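Local coordinates for putative exported protein (Bordetella pertussis Tohama I, PDB 2PFY) that binds pyroglutamic acid as an extracytoplasmic solute receptor, probably delivering it to a tripartite ATP-independent periplasmic (TRAP) transporter, at residues A20-D25 with E237-Q242; E91-W96 with T243-T248. All coordinates share one frame; numbering follows the deposited sequence.

Interaction 1 of 2, residues A20-D25 with E237-Q242; sequences ARQFAD and EIRGWQ
Arg239, on the long helix 223-257 that is a hallmark of TRAP-type solute receptors, reaches across to helix 15-30 and lays its guanidinium group against the amide of Gln22. The two flat groups are stacked, their planes only 10° apart. Gln22 NE2 sits over one face of the guanidinium, displaced from the centre of the group, 3.3 Å from Arg239 NE, and Gln22 CD lies 3.4 Å from the same nitrogen. Lower down the glutamine, CG approaches Arg239 NH1 at 3.6 Å, so the aliphatic part of Gln22 continues the cover. Gln22 OE1 meets Arg239 CD at 3.5 Å. A bend at chi3 (-45°) breaks an otherwise extended arginine chain; NH1 of Arg239 comes within 3.8 Å of Phe23 N. The Phe23 ring turns from Arg239 into the core, against Val229, Ala232 and Ala236 of helix 223-257. Glu26 binds both partners, through a salt bridge to Arg239 NH2 and a hydrogen bond from Gln22 NE2. Because NE2 and NE are both donors, the stack is a contact of flat surfaces, and the shared carboxylate of Glu26 probably fixes the amide and guanidinium in their parallel setting.

Interaction 2 of 2, residues E91-W96 with T243-T248; sequences ESEKLW and TARAKT
Glu93 and Arg245 meet through different first torsions. In Glu93, CG is anti to the backbone N (chi1 -168°) and the chain runs on extended, carrying the carboxylate out from helix 89-108. In Arg245, CG stands anti to the carbonyl carbon, and a straight run from CG to NE spans the gap between segments 91-96 and 243-248, whose nearest CA atoms, those of Glu93 and Arg245, are 11.0 Å apart. The two side chains cross at about a right angle and touch only at their ends: Arg245 NH2 donates to Glu93 OE1 at 3.0 Å, closing a salt bridge. The acceptor is met nearly along its C-O axis, but it is tilted from the guanidinium plane and the N-H...O angle is 135°, a bent bond. Since the carboxylate and guanidinium planes are 66° apart, the pair has none of the flat, two-pronged geometry open to these groups. Arg245 NH2 also hydrogen-bonds Asn90 OD1, so a single nitrogen is shared between two oxygens of helix 89-108. On helix 223-257 itself, Thr248 OG1 donates to Ala244 O at 2.7 Å, from above the carbonyl plane. Nearby, Phe89 of helix 89-108 packs against Ala244, Arg245 and Thr248, while the buried side of segment 91-96 rests on strand 208-214 through Ser92 and Trp96 and on helix 290-300 through Leu95.

How the interactions relate
Interactions 1 and 2 use adjoining segments of helix 223-257, their centres about 14 Å apart. Residues 237-242 reach back to helix 15-30 and residues 243-248 to helix 89-108, so the pairings cross along the chain. Between them, Trp241 of interaction 1 packs on Ser92, Glu93 and Trp96 of interaction 2, with its CH2 3.4 Å from Glu93 N, and Glu237 OE2 lies 2.8 Å from Trp96 NE1, a probable hydrogen bond. Strand 112-119, at one edge of the five-stranded sheet, also touches Trp241 and Phe23. The long helix thus ties together two helices from early in the chain, consistent with its spanning the fold, as in other TRAP receptors.

Interaction 1 of 2, residues A20-D25 with E237-Q242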
ATOM      1  N   ALA A  20      11.979   1.292   5.576  1.00 15.92           N
ATOM      2  CA  ALA A  20      12.691   0.090   5.173  1.00 16.35           C
ATOM      3  C   ALA A  20      14.226   0.263   5.245  1.00 16.56           C
ATOM      4  O   ALA A  20      14.941  -0.650   5.679  1.00 16.54           O
ATOM      5  CB  ALA A  20      12.224  -0.367   3.783  1.00 16.19           C
ATOM      6  N   ARG A  21      14.723   1.428   4.821  1.00 16.92           N
ATOM      7  CA  ARG A  21      16.149   1.782   4.964  1.00 17.72           C
ATOM      8  C   ARG A  21      16.593   1.756   6.440  1.00 19.44           C
ATOM      9  O   ARG A  21      17.672   1.186   6.793  1.00 19.85           O
ATOM     10  CB  ARG A  21      16.468   3.135   4.281  1.00 17.39           C
ATOM     11  CG  ARG A  21      16.380   3.010   2.693  1.00 17.27           C
ATOM     12  CD  ARG A  21      16.982   4.242   1.982  1.00 17.17           C
ATOM     13  NE  ARG A  21      16.981   4.066   0.525  1.00 17.85           N
ATOM     14  CZ  ARG A  21      17.848   3.303  -0.143  1.00 19.20           C
ATOM     15  NH1 ARG A  21      18.795   2.642   0.507  1.00 19.75           N
ATOM     16  NH2 ARG A  21      17.779   3.198  -1.461  1.00 21.09           N
ATOM     17  N   GLN A  22      15.765   2.316   7.313  1.00 20.48           N
ATOM     18  CA  GLN A  22      16.134   2.344   8.724  1.00 21.34           C
ATOM     19  C   GLN A  22      16.119   0.913   9.287  1.00 20.75           C
ATOM     20  O   GLN A  22      16.987   0.521  10.124  1.00 19.79           O
ATOM     21  CB  GLN A  22      15.213   3.287   9.504  1.00 21.86           C
ATOM     22  CG  GLN A  22      15.578   3.367  11.014  1.00 23.55           C
ATOM     23  CD  GLN A  22      14.867   4.486  11.756  1.00 24.24           C
ATOM     24  OE1 GLN A  22      14.306   5.420  11.151  1.00 26.68           O
ATOM     25  NE2 GLN A  22      14.853   4.376  13.078  1.00 25.92           N
ATOM     26  N   PHE A  23      15.132   0.139   8.845  1.00 19.82           N
ATOM     27  CA  PHE A  23      15.034  -1.295   9.182  1.00 18.96           C
ATOM     28  C   PHE A  23      16.302  -2.048   8.750  1.00 18.80           C
ATOM     29  O   PHE A  23      16.872  -2.811   9.550  1.00 18.13           O
ATOM     30  CB  PHE A  23      13.756  -1.914   8.579  1.00 19.69           C
ATOM     31  CG  PHE A  23      13.834  -3.418   8.404  1.00 18.38           C
ATOM     32  CD1 PHE A  23      13.592  -4.272   9.488  1.00 18.11           C
ATOM     33  CD2 PHE A  23      14.152  -3.968   7.166  1.00 18.26           C
ATOM     34  CE1 PHE A  23      13.693  -5.679   9.335  1.00 17.99           C
ATOM     35  CE2 PHE A  23      14.271  -5.389   6.992  1.00 18.24           C
ATOM     36  CZ  PHE A  23      14.019  -6.227   8.071  1.00 18.98           C
ATOM     37  N   ALA A  24      16.771  -1.827   7.510  1.00 18.20           N
ATOM     38  CA  ALA A  24      18.017  -2.455   7.034  1.00 19.11           C
ATOM     39  C   ALA A  24      19.228  -2.042   7.918  1.00 20.42           C
ATOM     40  O   ALA A  24      20.081  -2.881   8.295  1.00 19.11           O
ATOM     41  CB  ALA A  24      18.268  -2.111   5.507  1.00 17.45           C
ATOM     42  N   ASP A  25      19.293  -0.748   8.239  1.00 20.84           N
ATOM     43  CA  ASP A  25      20.334  -0.215   9.120  1.00 22.68           C
ATOM     44  C   ASP A  25      20.280  -0.830  10.512  1.00 22.58           C
ATOM     45  O   ASP A  25      21.331  -1.137  11.086  1.00 22.52           O
ATOM     46  CB  ASP A  25      20.232   1.318   9.267  1.00 22.60           C
ATOM     47  CG  ASP A  25      20.730   2.054   8.048  1.00 26.97           C
ATOM     48  OD1 ASP A  25      21.502   1.477   7.256  1.00 25.11           O
ATOM     49  OD2 ASP A  25      20.327   3.228   7.884  1.00 28.88           O
ATOM     50  N   GLU A 237       7.411  -1.747  12.177  1.00 22.64           N
ATOM     51  CA  GLU A 237       5.968  -1.738  12.083  1.00 23.95           C
ATOM     52  C   GLU A 237       5.417  -0.605  12.975  1.00 24.32           C
ATOM     53  O   GLU A 237       4.543   0.174  12.550  1.00 23.46           O
ATOM     54  CB  GLU A 237       5.395  -3.126  12.438  1.00 23.34           C
ATOM     55  CG  GLU A 237       3.853  -3.246  12.373  1.00 23.96           C
ATOM     56  CD  GLU A 237       3.373  -4.641  12.031  1.00 26.02           C
ATOM     57  OE1 GLU A 237       4.076  -5.375  11.285  1.00 23.34           O
ATOM     58  OE2 GLU A 237       2.278  -5.020  12.516  1.00 25.28           O
ATOM     59  N   ILE A 238       5.952  -0.505  14.188  1.00 25.07           N
ATOM     60  CA  ILE A 238       5.559   0.567  15.117  1.00 26.25           C
ATOM     61  C   ILE A 238       5.910   1.944  14.515  1.00 25.08           C
ATOM     62  O   ILE A 238       5.066   2.848  14.495  1.00 24.62           O
ATOM     63  CB  ILE A 238       6.191   0.362  16.531  1.00 26.47           C
ATOM     64  CG1 ILE A 238       5.665  -0.941  17.164  1.00 27.10           C
ATOM     65  CG2 ILE A 238       5.943   1.615  17.439  1.00 28.64           C
ATOM     66  CD1 ILE A 238       6.567  -1.517  18.279  1.00 28.58           C
ATOM     67  N   ARG A 239       7.142   2.089  14.031  1.00 24.66           N
ATOM     68  CA  ARG A 239       7.625   3.341  13.435  1.00 25.23           C
ATOM     69  C   ARG A 239       6.730   3.708  12.249  1.00 23.93           C
ATOM     70  O   ARG A 239       6.383   4.890  12.054  1.00 22.72           O
ATOM     71  CB  ARG A 239       9.096   3.166  12.998  1.00 25.56           C
ATOM     72  CG  ARG A 239       9.792   4.390  12.443  1.00 27.87           C
ATOM     73  CD  ARG A 239      11.193   4.018  11.817  1.00 28.56           C
ATOM     74  NE  ARG A 239      11.842   3.153  12.721  1.00 32.31           N
ATOM     75  CZ  ARG A 239      12.387   1.970  12.486  1.00 27.50           C
ATOM     76  NH1 ARG A 239      12.544   1.409  11.277  1.00 25.39           N
ATOM     77  NH2 ARG A 239      12.843   1.384  13.548  1.00 22.43           N
ATOM     78  N   GLY A 240       6.367   2.694  11.460  1.00 21.25           N
ATOM     79  CA  GLY A 240       5.585   2.910  10.233  1.00 21.26           C
ATOM     80  C   GLY A 240       4.209   3.476  10.542  1.00 21.36           C
ATOM     81  O   GLY A 240       3.780   4.458   9.930  1.00 20.43           O
ATOM     82  N   TRP A 241       3.507   2.827  11.470  1.00 21.07           N
ATOM     83  CA  TRP A 241       2.233   3.328  11.956  1.00 22.66           C
ATOM     84  C   TRP A 241       2.313   4.735  12.574  1.00 23.10           C
ATOM     85  O   TRP A 241       1.445   5.564  12.303  1.00 23.29           O
ATOM     86  CB  TRP A 241       1.567   2.327  12.937  1.00 22.17           C
ATOM     87  CG  TRP A 241       0.925   1.210  12.177  1.00 22.73           C
ATOM     88  CD1 TRP A 241       1.538   0.055  11.697  1.00 23.23           C
ATOM     89  CD2 TRP A 241      -0.420   1.164  11.727  1.00 22.68           C
ATOM     90  NE1 TRP A 241       0.631  -0.689  10.998  1.00 22.88           N
ATOM     91  CE2 TRP A 241      -0.576  -0.032  10.991  1.00 21.58           C
ATOM     92  CE3 TRP A 241      -1.527   2.031  11.866  1.00 23.08           C
ATOM     93  CZ2 TRP A 241      -1.807  -0.407  10.423  1.00 23.33           C
ATOM     94  CZ3 TRP A 241      -2.750   1.656  11.290  1.00 23.01           C
ATOM     95  CH2 TRP A 241      -2.875   0.459  10.577  1.00 22.71           C
ATOM     96  N   GLN A 242       3.308   4.992  13.423  1.00 23.41           N
ATOM     97  CA  GLN A 242       3.469   6.348  14.018  1.00 25.27           C
ATOM     98  C   GLN A 242       3.717   7.434  12.924  1.00 23.79           C
ATOM     99  O   GLN A 242       3.196   8.559  12.977  1.00 22.21           O
ATOM    100  CB  GLN A 242       4.657   6.376  14.983  1.00 25.26           C
ATOM    101  CG  GLN A 242       4.534   5.502  16.234  1.00 29.77           C
ATOM    102  CD  GLN A 242       5.856   5.426  17.053  1.00 30.24           C
ATOM    103  OE1 GLN A 242       6.935   5.856  16.591  1.00 38.58           O
ATOM    104  NE2 GLN A 242       5.758   4.894  18.271  1.00 34.26           N
TER

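Interaction 2 of 2, residues E91-W96 with T243-T248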
ATOM      1  N   GLU A  91      -9.408   2.220  12.961  1.00 28.16           N
ATOM      2  CA  GLU A  91     -10.068   1.076  12.299  1.00 29.34           C
ATOM      3  C   GLU A  91      -9.066   0.253  11.479  1.00 28.41           C
ATOM      4  O   GLU A  91      -9.117  -0.975  11.515  1.00 27.48           O
ATOM      5  CB  GLU A  91     -11.200   1.528  11.381  1.00 29.17           C
ATOM      6  CG  GLU A  91     -12.422   2.041  12.086  1.00 34.35           C
ATOM      7  CD  GLU A  91     -13.401   2.656  11.103  1.00 39.29           C
ATOM      8  OE1 GLU A  91     -13.067   3.682  10.466  1.00 40.80           O
ATOM      9  OE2 GLU A  91     -14.497   2.095  10.953  1.00 43.63           O
ATOM     10  N   SER A  92      -8.205   0.937  10.702  1.00 27.99           N
ATOM     11  CA  SER A  92      -7.196   0.261   9.866  1.00 27.44           C
ATOM     12  C   SER A  92      -6.324  -0.670  10.707  1.00 27.68           C
ATOM     13  O   SER A  92      -6.039  -1.811  10.309  1.00 27.57           O
ATOM     14  CB  SER A  92      -6.321   1.293   9.111  1.00 27.35           C
ATOM     15  OG  SER A  92      -5.506   0.671   8.115  1.00 23.88           O
ATOM     16  N   GLU A  93      -5.915  -0.161  11.861  1.00 28.37           N
ATOM     17  CA  GLU A  93      -5.039  -0.857  12.786  1.00 30.45           C
ATOM     18  C   GLU A  93      -5.686  -2.134  13.345  1.00 30.51           C
ATOM     19  O   GLU A  93      -5.029  -3.157  13.458  1.00 30.01           O
ATOM     20  CB  GLU A  93      -4.582   0.062  13.908  1.00 30.52           C
ATOM     21  CG  GLU A  93      -3.438  -0.557  14.717  1.00 34.16           C
ATOM     22  CD  GLU A  93      -2.996   0.254  15.910  1.00 38.10           C
ATOM     23  OE1 GLU A  93      -3.357   1.449  16.031  1.00 40.77           O
ATOM     24  OE2 GLU A  93      -2.261  -0.325  16.740  1.00 39.57           O
ATOM     25  N   LYS A  94      -6.975  -2.051  13.657  1.00 31.91           N
ATOM     26  CA  LYS A  94      -7.755  -3.171  14.139  1.00 33.12           C
ATOM     27  C   LYS A  94      -7.919  -4.169  13.011  1.00 32.54           C
ATOM     28  O   LYS A  94      -7.719  -5.370  13.206  1.00 32.66           O
ATOM     29  CB  LYS A  94      -9.119  -2.689  14.638  1.00 34.13           C
ATOM     30  CG  LYS A  94     -10.005  -3.788  15.281  1.00 35.90           C
ATOM     31  CD  LYS A  94     -11.191  -3.149  16.040  1.00 36.15           C
ATOM     32  CE  LYS A  94     -12.040  -4.219  16.765  1.00 40.55           C
ATOM     33  NZ  LYS A  94     -11.269  -5.497  17.020  1.00 41.08           N
ATOM     34  N   LEU A  95      -8.235  -3.671  11.816  1.00 31.63           N
ATOM     35  CA  LEU A  95      -8.311  -4.533  10.644  1.00 30.69           C
ATOM     36  C   LEU A  95      -6.972  -5.263  10.395  1.00 30.69           C
ATOM     37  O   LEU A  95      -6.959  -6.461  10.088  1.00 30.83           O
ATOM     38  CB  LEU A  95      -8.781  -3.743   9.405  1.00 30.46           C
ATOM     39  CG  LEU A  95      -8.950  -4.510   8.073  1.00 30.71           C
ATOM     40  CD1 LEU A  95      -9.960  -5.714   8.194  1.00 27.14           C
ATOM     41  CD2 LEU A  95      -9.349  -3.604   6.913  1.00 28.77           C
ATOM     42  N   TRP A  96      -5.856  -4.541  10.538  1.00 30.04           N
ATOM     43  CA  TRP A  96      -4.522  -5.097  10.301  1.00 29.91           C
ATOM     44  C   TRP A  96      -4.206  -6.218  11.306  1.00 31.19           C
ATOM     45  O   TRP A  96      -3.703  -7.281  10.947  1.00 30.27           O
ATOM     46  CB  TRP A  96      -3.445  -3.994  10.314  1.00 28.14           C
ATOM     47  CG  TRP A  96      -2.023  -4.547  10.266  1.00 26.67           C
ATOM     48  CD1 TRP A  96      -1.092  -4.506  11.269  1.00 25.52           C
ATOM     49  CD2 TRP A  96      -1.402  -5.260   9.183  1.00 25.25           C
ATOM     50  NE1 TRP A  96       0.068  -5.116  10.876  1.00 23.19           N
ATOM     51  CE2 TRP A  96      -0.087  -5.593   9.605  1.00 24.48           C
ATOM     52  CE3 TRP A  96      -1.816  -5.621   7.881  1.00 25.04           C
ATOM     53  CZ2 TRP A  96       0.812  -6.294   8.791  1.00 24.32           C
ATOM     54  CZ3 TRP A  96      -0.924  -6.315   7.067  1.00 25.37           C
ATOM     55  CH2 TRP A  96       0.389  -6.638   7.529  1.00 25.74           C
ATOM     56  N   THR A 243       4.546   7.100  11.954  1.00 21.72           N
ATOM     57  CA  THR A 243       4.894   8.069  10.901  1.00 21.87           C
ATOM     58  C   THR A 243       3.682   8.420  10.038  1.00 21.55           C
ATOM     59  O   THR A 243       3.439   9.597   9.766  1.00 21.96           O
ATOM     60  CB  THR A 243       6.054   7.518  10.026  1.00 21.46           C
ATOM     61  OG1 THR A 243       7.188   7.338  10.877  1.00 21.92           O
ATOM     62  CG2 THR A 243       6.432   8.510   8.920  1.00 19.61           C
ATOM     63  N   ALA A 244       2.931   7.401   9.618  1.00 21.99           N
ATOM     64  CA  ALA A 244       1.727   7.615   8.807  1.00 22.94           C
ATOM     65  C   ALA A 244       0.757   8.536   9.533  1.00 23.75           C
ATOM     66  O   ALA A 244       0.296   9.558   8.961  1.00 24.65           O
ATOM     67  CB  ALA A 244       1.058   6.283   8.449  1.00 23.00           C
ATOM     68  N   ARG A 245       0.459   8.210  10.792  1.00 23.55           N
ATOM     69  CA  ARG A 245      -0.374   9.084  11.624  1.00 24.12           C
ATOM     70  C   ARG A 245       0.211  10.489  11.749  1.00 23.73           C
ATOM     71  O   ARG A 245      -0.507  11.484  11.600  1.00 24.84           O
ATOM     72  CB  ARG A 245      -0.554   8.501  13.043  1.00 24.46           C
ATOM     73  CG  ARG A 245      -1.451   7.274  13.130  1.00 24.99           C
ATOM     74  CD  ARG A 245      -1.493   6.795  14.571  1.00 31.28           C
ATOM     75  NE  ARG A 245      -2.197   5.500  14.688  1.00 34.61           N
ATOM     76  CZ  ARG A 245      -3.503   5.392  14.827  1.00 35.85           C
ATOM     77  NH1 ARG A 245      -4.245   6.515  14.885  1.00 38.06           N
ATOM     78  NH2 ARG A 245      -4.067   4.174  14.915  1.00 33.74           N
ATOM     79  N   ALA A 246       1.503  10.586  12.041  1.00 23.29           N
ATOM     80  CA  ALA A 246       2.101  11.902  12.267  1.00 22.55           C
ATOM     81  C   ALA A 246       2.212  12.766  11.004  1.00 23.22           C
ATOM     82  O   ALA A 246       2.282  14.016  11.096  1.00 23.17           O
ATOM     83  CB  ALA A 246       3.464  11.766  12.913  1.00 23.01           C
ATOM     84  N   LYS A 247       2.251  12.125   9.840  1.00 21.51           N
ATOM     85  CA  LYS A 247       2.614  12.868   8.599  1.00 23.36           C
ATOM     86  C   LYS A 247       1.459  13.159   7.673  1.00 21.99           C
ATOM     87  O   LYS A 247       1.616  13.957   6.769  1.00 21.39           O
ATOM     88  CB  LYS A 247       3.730  12.185   7.794  1.00 23.23           C
ATOM     89  CG  LYS A 247       5.147  12.281   8.440  1.00 25.91           C
ATOM     90  CD  LYS A 247       5.501  13.677   8.991  1.00 31.30           C
ATOM     91  CE  LYS A 247       6.911  13.714   9.594  1.00 31.71           C
ATOM     92  NZ  LYS A 247       7.396  15.119   9.838  1.00 36.33           N
ATOM     93  N   THR A 248       0.322  12.495   7.884  1.00 21.97           N
ATOM     94  CA  THR A 248      -0.804  12.588   6.952  1.00 22.24           C
ATOM     95  C   THR A 248      -1.233  14.068   6.731  1.00 22.32           C
ATOM     96  O   THR A 248      -1.395  14.498   5.586  1.00 22.27           O
ATOM     97  CB  THR A 248      -2.004  11.698   7.375  1.00 22.55           C
ATOM     98  OG1 THR A 248      -1.636  10.306   7.288  1.00 21.97           O
ATOM     99  CG2 THR A 248      -3.181  11.940   6.405  1.00 22.16           C
TER